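Local coordinates for putative iron-regulated protein A (Parabacteroides distasonis ATCC 8503, PDB 4ECG) that is of uncertain function but binds calcium ions and belongs to the imelysin-like peptidase M75 family, perhaps as an iron-regulated protein, at residues K54-A57 against Y58-V62; A83-V86 against P87-S91; S181-M184 against L185-Q189; S281-S284 against L285-K289. All coordinates share one frame; numbering follows the deposited sequence.

Contact 1 (K54-A57 against Y58-V62)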
# COMPACT_ATOMS: atom_id res chain seq x y z
N LYS A 54 14.52 3.66 -3.74
CA LYS A 54 14.14 4.74 -2.84
C LYS A 54 14.39 4.35 -1.38
O LYS A 54 14.68 5.22 -0.55
CB LYS A 54 12.68 5.18 -3.02
CG LYS A 54 12.20 5.53 -4.43
CD LYS A 54 12.35 6.99 -4.75
CE LYS A 54 11.98 7.33 -6.20
NZ LYS A 54 10.51 7.36 -6.36
N MSE A 55 14.26 3.05 -1.05
CA MSE A 55 14.54 2.56 0.30
C MSE A 55 16.03 2.62 0.65
O MSE A 55 16.39 2.96 1.75
CB MSE A 55 13.99 1.15 0.53
CG MSE A 55 14.02 0.69 1.97
SE MSE A 55 12.82 1.75 3.14
CE MSE A 55 11.22 0.76 2.78
N THR A 56 16.88 2.28 -0.28
CA THR A 56 18.31 2.50 -0.13
C THR A 56 18.63 3.99 0.06
O THR A 56 19.41 4.31 0.93
CB THR A 56 19.08 1.86 -1.31
OG1 THR A 56 18.68 0.46 -1.44
CG2 THR A 56 20.68 2.01 -1.13
N ALA A 57 18.00 4.91 -0.66
CA ALA A 57 18.24 6.36 -0.40
C ALA A 57 17.74 6.73 1.00
O ALA A 57 18.41 7.48 1.76
CB ALA A 57 17.58 7.24 -1.43
N TYR A 58 16.59 6.18 1.37
CA TYR A 58 16.06 6.47 2.68
C TYR A 58 17.00 6.02 3.82
O TYR A 58 17.23 6.79 4.75
CB TYR A 58 14.68 5.90 2.85
CG TYR A 58 14.26 5.88 4.30
CD1 TYR A 58 13.71 6.98 4.92
CD2 TYR A 58 14.38 4.71 5.04
CE1 TYR A 58 13.34 6.92 6.29
CE2 TYR A 58 13.99 4.63 6.36
CZ TYR A 58 13.49 5.73 6.99
OH TYR A 58 13.22 5.56 8.29
N LYS A 59 17.55 4.80 3.76
CA LYS A 59 18.42 4.29 4.83
C LYS A 59 19.73 5.11 4.87
O LYS A 59 20.17 5.49 5.95
CB LYS A 59 18.61 2.76 4.69
CG LYS A 59 19.87 2.13 5.23
CD LYS A 59 19.74 1.89 6.73
CE LYS A 59 21.04 1.34 7.31
NZ LYS A 59 21.05 1.63 8.77
N ASN A 60 20.29 5.45 3.70
CA ASN A 60 21.47 6.33 3.63
C ASN A 60 21.18 7.71 4.21
O ASN A 60 22.02 8.23 4.93
CB ASN A 60 22.06 6.45 2.20
CG ASN A 60 22.65 5.14 1.70
OD1 ASN A 60 23.19 4.37 2.49
ND2 ASN A 60 22.50 4.84 0.42
N ALA A 61 20.00 8.26 3.98
CA ALA A 61 19.65 9.57 4.53
C ALA A 61 19.45 9.50 6.04
O ALA A 61 19.89 10.37 6.75
CB ALA A 61 18.41 10.14 3.86
N VAL A 62 18.75 8.48 6.53
CA VAL A 62 18.62 8.25 7.97
C VAL A 62 20.02 8.09 8.62
O VAL A 62 20.31 8.66 9.64
CB VAL A 62 17.74 6.99 8.24
CG1 VAL A 62 18.02 6.45 9.64
CG2 VAL A 62 16.27 7.31 8.06
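The ring of Tyr58 meets the selenium of Met55, present as selenomethionine, obliquely, and one of its faces carries Val62 one turn further on. Val62 CG2 sits 3.3 Å above the ring plane, offset toward the rim. The selenium, Met55 SE, lies 4.9 Å from the centroid of the Tyr58 ring, 55° off the ring normal. Its closest ring atom is Tyr58 CD2, 3.8 Å from Met55 SE. The two side chains run side by side and point the same way. In Met55, CG is turned opposite the backbone N (chi1 -170°), and the chain then bends at chi2 and chi3, which folds its selenium back beside the ring. Tyr58 OH and Ser181 OG are probably hydrogen-bonded, which would steady the far end of the ring.

Thr56 and Asn60 form a second side-by-side pair. The methyl Thr56 CG2 touches the amide nitrogen Asn60 ND2 at 3.7 Å. The hydroxyl of Thr56 is bonded to Leu52 O. Below the side chains the backbone holds regular helical turns. Asn60 N donates to Thr56 O at 3.1 Å, and Ala61 N donates to Ala57 O at 2.8 Å.

Met55 and Tyr58 also pack against helix 171-196, helix 147-155 and helix 71-89. The arrangement is a Met-aromatic contact between residues three apart, on the buried side of helix 29-68 within a mainly helical imelysin fold.

Contact 2 (A83-V86 against P87-S91)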
# COMPACT_ATOMS: atom_id res chain seq x y z
N ALA A 83 9.08 9.64 0.08
CA ALA A 83 9.36 9.23 -1.30
C ALA A 83 9.39 7.68 -1.44
O ALA A 83 8.90 7.16 -2.40
CB ALA A 83 10.65 9.87 -1.80
N VAL A 84 9.95 6.96 -0.47
CA VAL A 84 9.90 5.48 -0.52
C VAL A 84 8.49 4.99 -0.29
O VAL A 84 8.09 3.92 -0.77
CB VAL A 84 10.95 4.76 0.42
CG1 VAL A 84 10.62 4.84 1.89
CG2 VAL A 84 11.05 3.33 0.01
N ARG A 85 7.70 5.77 0.44
CA ARG A 85 6.35 5.38 0.69
C ARG A 85 5.42 5.45 -0.53
O ARG A 85 4.41 4.78 -0.54
CB ARG A 85 5.78 6.22 1.84
CG ARG A 85 4.49 5.61 2.36
CD ARG A 85 4.17 6.02 3.77
NE ARG A 85 2.91 5.41 4.19
CZ ARG A 85 2.79 4.23 4.78
NH1 ARG A 85 3.83 3.48 5.06
NH2 ARG A 85 1.60 3.81 5.09
N VAL A 86 5.76 6.26 -1.53
CA VAL A 86 4.94 6.37 -2.76
C VAL A 86 4.85 5.00 -3.40
O VAL A 86 3.76 4.45 -3.51
CB VAL A 86 5.37 7.50 -3.70
CG1 VAL A 86 4.56 7.48 -5.02
CG2 VAL A 86 5.22 8.88 -3.00
N PRO A 87 5.99 4.38 -3.72
CA PRO A 87 5.87 3.11 -4.45
C PRO A 87 5.33 1.97 -3.61
O PRO A 87 4.67 1.08 -4.13
CB PRO A 87 7.30 2.82 -4.96
CG PRO A 87 8.16 3.66 -4.13
CD PRO A 87 7.35 4.89 -3.76
N TRP A 88 5.59 2.02 -2.32
CA TRP A 88 5.05 1.00 -1.46
C TRP A 88 3.54 1.10 -1.47
O TRP A 88 2.86 0.08 -1.56
CB TRP A 88 5.60 1.13 -0.04
CG TRP A 88 4.83 0.33 0.97
CD1 TRP A 88 4.09 0.82 2.01
CD2 TRP A 88 4.69 -1.12 1.06
NE1 TRP A 88 3.52 -0.18 2.71
CE2 TRP A 88 3.85 -1.37 2.20
CE3 TRP A 88 5.18 -2.19 0.34
CZ2 TRP A 88 3.47 -2.64 2.58
CZ3 TRP A 88 4.80 -3.48 0.73
CH2 TRP A 88 3.96 -3.69 1.82
N GLU A 89 2.98 2.29 -1.36
CA GLU A 89 1.54 2.39 -1.30
C GLU A 89 0.94 2.15 -2.69
O GLU A 89 -0.18 1.66 -2.81
CB GLU A 89 1.10 3.75 -0.75
CG GLU A 89 1.36 3.99 0.70
CD GLU A 89 0.62 3.04 1.62
OE1 GLU A 89 -0.61 3.10 1.76
OE2 GLU A 89 1.29 2.23 2.25
N GLN A 90 1.69 2.50 -3.74
CA GLN A 90 1.34 2.19 -5.12
C GLN A 90 1.44 0.70 -5.43
O GLN A 90 1.19 0.29 -6.57
CB GLN A 90 2.16 3.04 -6.11
CG GLN A 90 1.77 4.51 -6.04
CD GLN A 90 2.32 5.38 -7.15
OE1 GLN A 90 3.14 4.97 -7.92
NE2 GLN A 90 1.86 6.61 -7.19
N SER A 91 1.72 -0.12 -4.41
CA SER A 91 1.87 -1.56 -4.63
C SER A 91 0.84 -2.37 -3.89
O SER A 91 0.88 -3.60 -3.95
CB SER A 91 3.27 -2.02 -4.23
OG SER A 91 3.35 -2.24 -2.85
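Val86 O receives the N-H of Gln90 at 2.9 Å. Trp88 O takes two donors, Ser91 OG at 2.7 Å and Ser91 N, both from the same face of its carbonyl plane. The helix 71-89 ends here. It is kinked earlier, at Pro87, which has no N-H to give. Instead Pro87 CD sits 3.1 Å from Ala83 O. Val86 CB and Pro87 CD are 3.3 Å apart, the close approach expected of a residue just before proline.

The main side-chain contact is Arg85 with Glu89. The guanidinium and carboxylate planes are only 15° apart and stacked. Glu89 OE2 lies over one face of the guanidinium, 3.3 Å from Arg85 NH2. No N-H points at it, so the bridge is one of charge alone. Arg85 is extended from CG to NE, while Glu89 bends at chi2 (-62°) to bring its acid over the flat group. The N-H groups of Arg85 are used by others: NE by Asp287 and NH1 by Asp109, a calcium ligand. Phe148 adds a cation-pi contact.

Without the guanidinium, as with an alanine here, Glu89, Asp109 and Asp287 would probably lose their shared positive partner, and a gap would open beside Phe148. Glu89 is a calcium ligand in a crystal of this protein. The chemistry therefore implies a buried arginine that probably balances several acids beside a calcium site.

Contact 3 (S181-M184 against L185-Q189)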
# COMPACT_ATOMS: atom_id res chain seq x y z
N SER A 181 15.10 1.15 10.34
CA SER A 181 15.39 1.47 8.97
C SER A 181 16.26 0.39 8.27
O SER A 181 16.04 0.14 7.09
CB SER A 181 16.10 2.82 8.89
OG SER A 181 15.42 3.84 9.59
N GLU A 182 17.18 -0.27 8.99
CA GLU A 182 17.90 -1.47 8.45
C GLU A 182 16.88 -2.52 8.04
O GLU A 182 17.00 -3.16 7.03
CB GLU A 182 18.81 -2.13 9.49
CG GLU A 182 20.23 -1.60 9.52
CD GLU A 182 21.05 -1.96 10.79
OE1 GLU A 182 20.98 -3.13 11.30
OE2 GLU A 182 21.77 -1.05 11.24
N ARG A 183 15.90 -2.73 8.90
CA ARG A 183 14.97 -3.78 8.68
C ARG A 183 13.96 -3.37 7.57
O ARG A 183 13.53 -4.22 6.80
CB ARG A 183 14.28 -4.15 10.00
CG ARG A 183 13.16 -5.18 9.83
CD ARG A 183 13.75 -6.46 9.24
NE ARG A 183 12.85 -7.61 9.25
CZ ARG A 183 12.75 -8.52 10.24
NH1 ARG A 183 13.44 -8.43 11.33
NH2 ARG A 183 11.92 -9.53 10.13
N MSE A 184 13.61 -2.08 7.47
CA MSE A 184 12.77 -1.64 6.36
C MSE A 184 13.48 -2.01 5.03
O MSE A 184 12.84 -2.57 4.15
CB MSE A 184 12.40 -0.15 6.42
CG MSE A 184 11.34 0.19 7.45
SE MSE A 184 11.25 2.04 7.96
CE MSE A 184 10.90 2.68 6.21
N LEU A 185 14.79 -1.72 4.92
CA LEU A 185 15.61 -2.00 3.72
C LEU A 185 15.68 -3.48 3.43
O LEU A 185 15.50 -3.92 2.32
CB LEU A 185 17.06 -1.43 3.84
CG LEU A 185 17.99 -1.63 2.64
CD1 LEU A 185 17.33 -1.17 1.34
CD2 LEU A 185 19.36 -1.00 2.89
N SER A 186 15.92 -4.24 4.46
CA SER A 186 16.06 -5.69 4.34
C SER A 186 14.74 -6.32 3.79
O SER A 186 14.79 -7.18 2.89
CB SER A 186 16.40 -6.25 5.73
OG SER A 186 16.45 -7.62 5.67
N ASP A 187 13.59 -5.88 4.32
CA ASP A 187 12.29 -6.40 3.92
C ASP A 187 12.05 -6.03 2.45
O ASP A 187 11.61 -6.86 1.67
CB ASP A 187 11.14 -5.87 4.82
CG ASP A 187 11.13 -6.50 6.26
OD1 ASP A 187 11.79 -7.56 6.47
OD2 ASP A 187 10.41 -5.94 7.18
N THR A 188 12.42 -4.82 2.07
CA THR A 188 12.30 -4.33 0.69
C THR A 188 13.18 -5.11 -0.29
O THR A 188 12.74 -5.47 -1.35
CB THR A 188 12.57 -2.80 0.59
OG1 THR A 188 11.74 -2.11 1.55
CG2 THR A 188 12.21 -2.28 -0.82
N GLN A 189 14.42 -5.36 0.09
CA GLN A 189 15.27 -6.28 -0.66
C GLN A 189 14.58 -7.62 -0.80
O GLN A 189 14.57 -8.16 -1.90
CB GLN A 189 16.66 -6.47 -0.01
CG GLN A 189 17.55 -5.25 -0.21
CD GLN A 189 18.73 -5.18 0.76
OE1 GLN A 189 18.82 -5.98 1.71
NE2 GLN A 189 19.64 -4.20 0.54
O HOH W 1 10.68 -9.97 7.39
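Arg183 and Asp187 cross with their flat groups nearly upright to each other, the guanidinium and carboxylate planes 81° apart. The acid comes to the edge of the guanidinium, not over its face. Arg183 NE donates to Asp187 OD1 at 3.0 Å, and that oxygen lies almost in the guanidinium plane. It is met on the syn side but 32° out of the carboxylate plane. The bend of Arg183 at chi2 (60°) turns the chain along the helix toward the acid. Water 1 completes a ring: it accepts from Arg183 NH2 at 3.0 Å and donates to Asp187 OD1 at 2.8 Å. The other acid oxygen, Asp187 OD2, bonds to Ser107 OG, and Arg183 NH1 bonds to Ser131 O.

Met184 O is held by two donors of Thr188. Thr188 N reaches it at 3.1 Å and Thr188 OG1 at 2.9 Å, from opposite faces of the carbonyl plane. With OG1 beside the backbone N, the hydroxyl reaches back to Met184 O from above its plane. Thr188 also touches helix 29-68 and helix 104-109.

This is an intrahelical salt bridge between residues four apart, with a threonine hydroxyl bonded back to the preceding turn, both within helix 171-196.

Contact 4 (S281-S284 against L285-K289)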
# COMPACT_ATOMS: atom_id res chain seq x y z
N SER A 281 2.93 12.17 10.20
CA SER A 281 3.56 12.92 9.15
C SER A 281 2.56 13.60 8.23
O SER A 281 2.98 14.32 7.29
CB SER A 281 4.45 11.98 8.31
OG SER A 281 3.68 11.01 7.66
N TRP A 282 1.27 13.38 8.47
CA TRP A 282 0.20 13.87 7.55
C TRP A 282 0.40 13.31 6.15
O TRP A 282 0.47 14.05 5.20
CB TRP A 282 0.17 15.41 7.47
CG TRP A 282 -0.15 16.16 8.76
CD1 TRP A 282 -0.23 15.64 10.05
CD2 TRP A 282 -0.42 17.61 8.93
NE1 TRP A 282 -0.52 16.63 10.95
CE2 TRP A 282 -0.66 17.82 10.35
CE3 TRP A 282 -0.46 18.71 8.07
CZ2 TRP A 282 -0.94 19.07 10.88
CZ3 TRP A 282 -0.73 19.97 8.60
CH2 TRP A 282 -0.97 20.16 9.97
N ASN A 283 0.54 11.99 6.03
CA ASN A 283 0.74 11.38 4.73
C ASN A 283 -0.47 10.57 4.37
O ASN A 283 -0.43 9.82 3.42
CB ASN A 283 2.02 10.51 4.72
CG ASN A 283 2.81 10.58 3.39
OD1 ASN A 283 3.50 11.58 3.07
ND2 ASN A 283 2.81 9.46 2.67
N SER A 284 -1.57 10.75 5.08
CA SER A 284 -2.65 9.77 4.97
C SER A 284 -3.34 9.83 3.61
O SER A 284 -3.48 8.80 2.91
CB SER A 284 -3.65 9.98 6.09
OG SER A 284 -2.93 10.30 7.28
N LEU A 285 -3.77 11.04 3.24
CA LEU A 285 -4.41 11.24 1.93
C LEU A 285 -3.51 10.89 0.76
O LEU A 285 -3.99 10.33 -0.20
CB LEU A 285 -4.97 12.67 1.78
CG LEU A 285 -6.10 13.01 2.78
CD1 LEU A 285 -6.46 14.48 2.70
CD2 LEU A 285 -7.31 12.09 2.58
N ASP A 286 -2.22 11.20 0.82
CA ASP A 286 -1.30 10.73 -0.25
C ASP A 286 -1.29 9.18 -0.28
O ASP A 286 -1.36 8.56 -1.36
CB ASP A 286 0.16 11.22 -0.06
CG ASP A 286 0.37 12.67 -0.46
OD1 ASP A 286 -0.12 13.08 -1.53
OD2 ASP A 286 1.07 13.38 0.30
N ASP A 287 -1.25 8.55 0.89
CA ASP A 287 -1.29 7.08 0.93
C ASP A 287 -2.54 6.57 0.23
O ASP A 287 -2.46 5.73 -0.66
CB ASP A 287 -1.28 6.55 2.36
CG ASP A 287 0.06 6.79 3.11
OD1 ASP A 287 1.08 7.21 2.50
OD2 ASP A 287 0.06 6.55 4.34
N TYR A 288 -3.70 7.11 0.61
CA TYR A 288 -4.94 6.54 0.10
C TYR A 288 -5.07 6.71 -1.41
O TYR A 288 -5.45 5.77 -2.10
CB TYR A 288 -6.18 7.09 0.80
CG TYR A 288 -6.16 7.14 2.33
CD1 TYR A 288 -5.47 6.23 3.09
CD2 TYR A 288 -6.87 8.12 2.99
CE1 TYR A 288 -5.47 6.29 4.49
CE2 TYR A 288 -6.89 8.18 4.37
CZ TYR A 288 -6.16 7.28 5.11
OH TYR A 288 -6.15 7.42 6.47
N LYS A 289 -4.76 7.91 -1.90
CA LYS A 289 -4.64 8.17 -3.32
C LYS A 289 -3.67 7.19 -3.96
O LYS A 289 -3.96 6.66 -5.06
CB LYS A 289 -4.18 9.64 -3.58
CG LYS A 289 -3.87 9.98 -5.04
CD LYS A 289 -2.82 11.08 -5.18
CE LYS A 289 -1.41 10.52 -5.12
NZ LYS A 289 -0.40 11.59 -5.05
O HOH W 2 -1.15 13.33 2.77
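This is a local contact at the start of helix 284-300, where the loop after helix 271-275 turns into the helix, in a buried part of the fold. Asn283 occupies the N-cap position, but its side chain makes no capping bond. It is used for Asp287 instead. Asn283 ND2 donates to Asp287 OD1 at 2.8 Å. The donor comes from above the carboxylate plane, and the two side chains cross at about a right angle, their planes 63° apart. The backbone repeats the link, with Asp287 N bonded to Asn283 O at 2.9 Å. Water 2 joins Trp282 O, 3.0 Å away, to Asp286 N at 3.1 Å.

Ser284 and Tyr288 make the second pair. Ser284 O lies 3.1 Å above the Tyr288 ring plane, over its centre. The same oxygen accepts Tyr288 N at 2.9 Å and is covered by the ring face. The torsion chi1 of -47° in Tyr288 folds the ring back over its own helix start. Tyr288 OH then touches Ser284 CB at 3.6 Å. The hydroxyl of Ser284 itself bonds to Glu277 O.

A serine at Tyr288 would probably uncover Ser284 O and open a gap against helix 239-259, whose Val246, Lys250 and Ile251 the ring touches.

Asp287 OD1 takes Asn283 ND2 and the salt bridge from Arg85 NE, and Asp287 OD2 takes Ser278 OG. The neutral donors probably help set how the acid meets Arg85.

The four contacts are links in one helical bundle. Contacts 1 and 3 lie side by side, centres 10 Å apart, where Met55 CE meets Thr188 OG1 at 3.2 Å. Contact 1 also touches contact 2: Met55 N lies 3.4 Å from Val84 CG2. Contacts 2 and 4 are joined by charge, Arg85 NE to Asp287 OD1 at 3.1 Å. Contacts 3 and 4 do not touch; their nearest atoms are about 11 Å apart. In contact 2 the Glu89 side chain is about 3 Å from a bound calcium ion. The side chain of Asp287 in contact 4 is about 6 Å from a bound calcium, and those of Met55 and Met184 are about 12 Å from one.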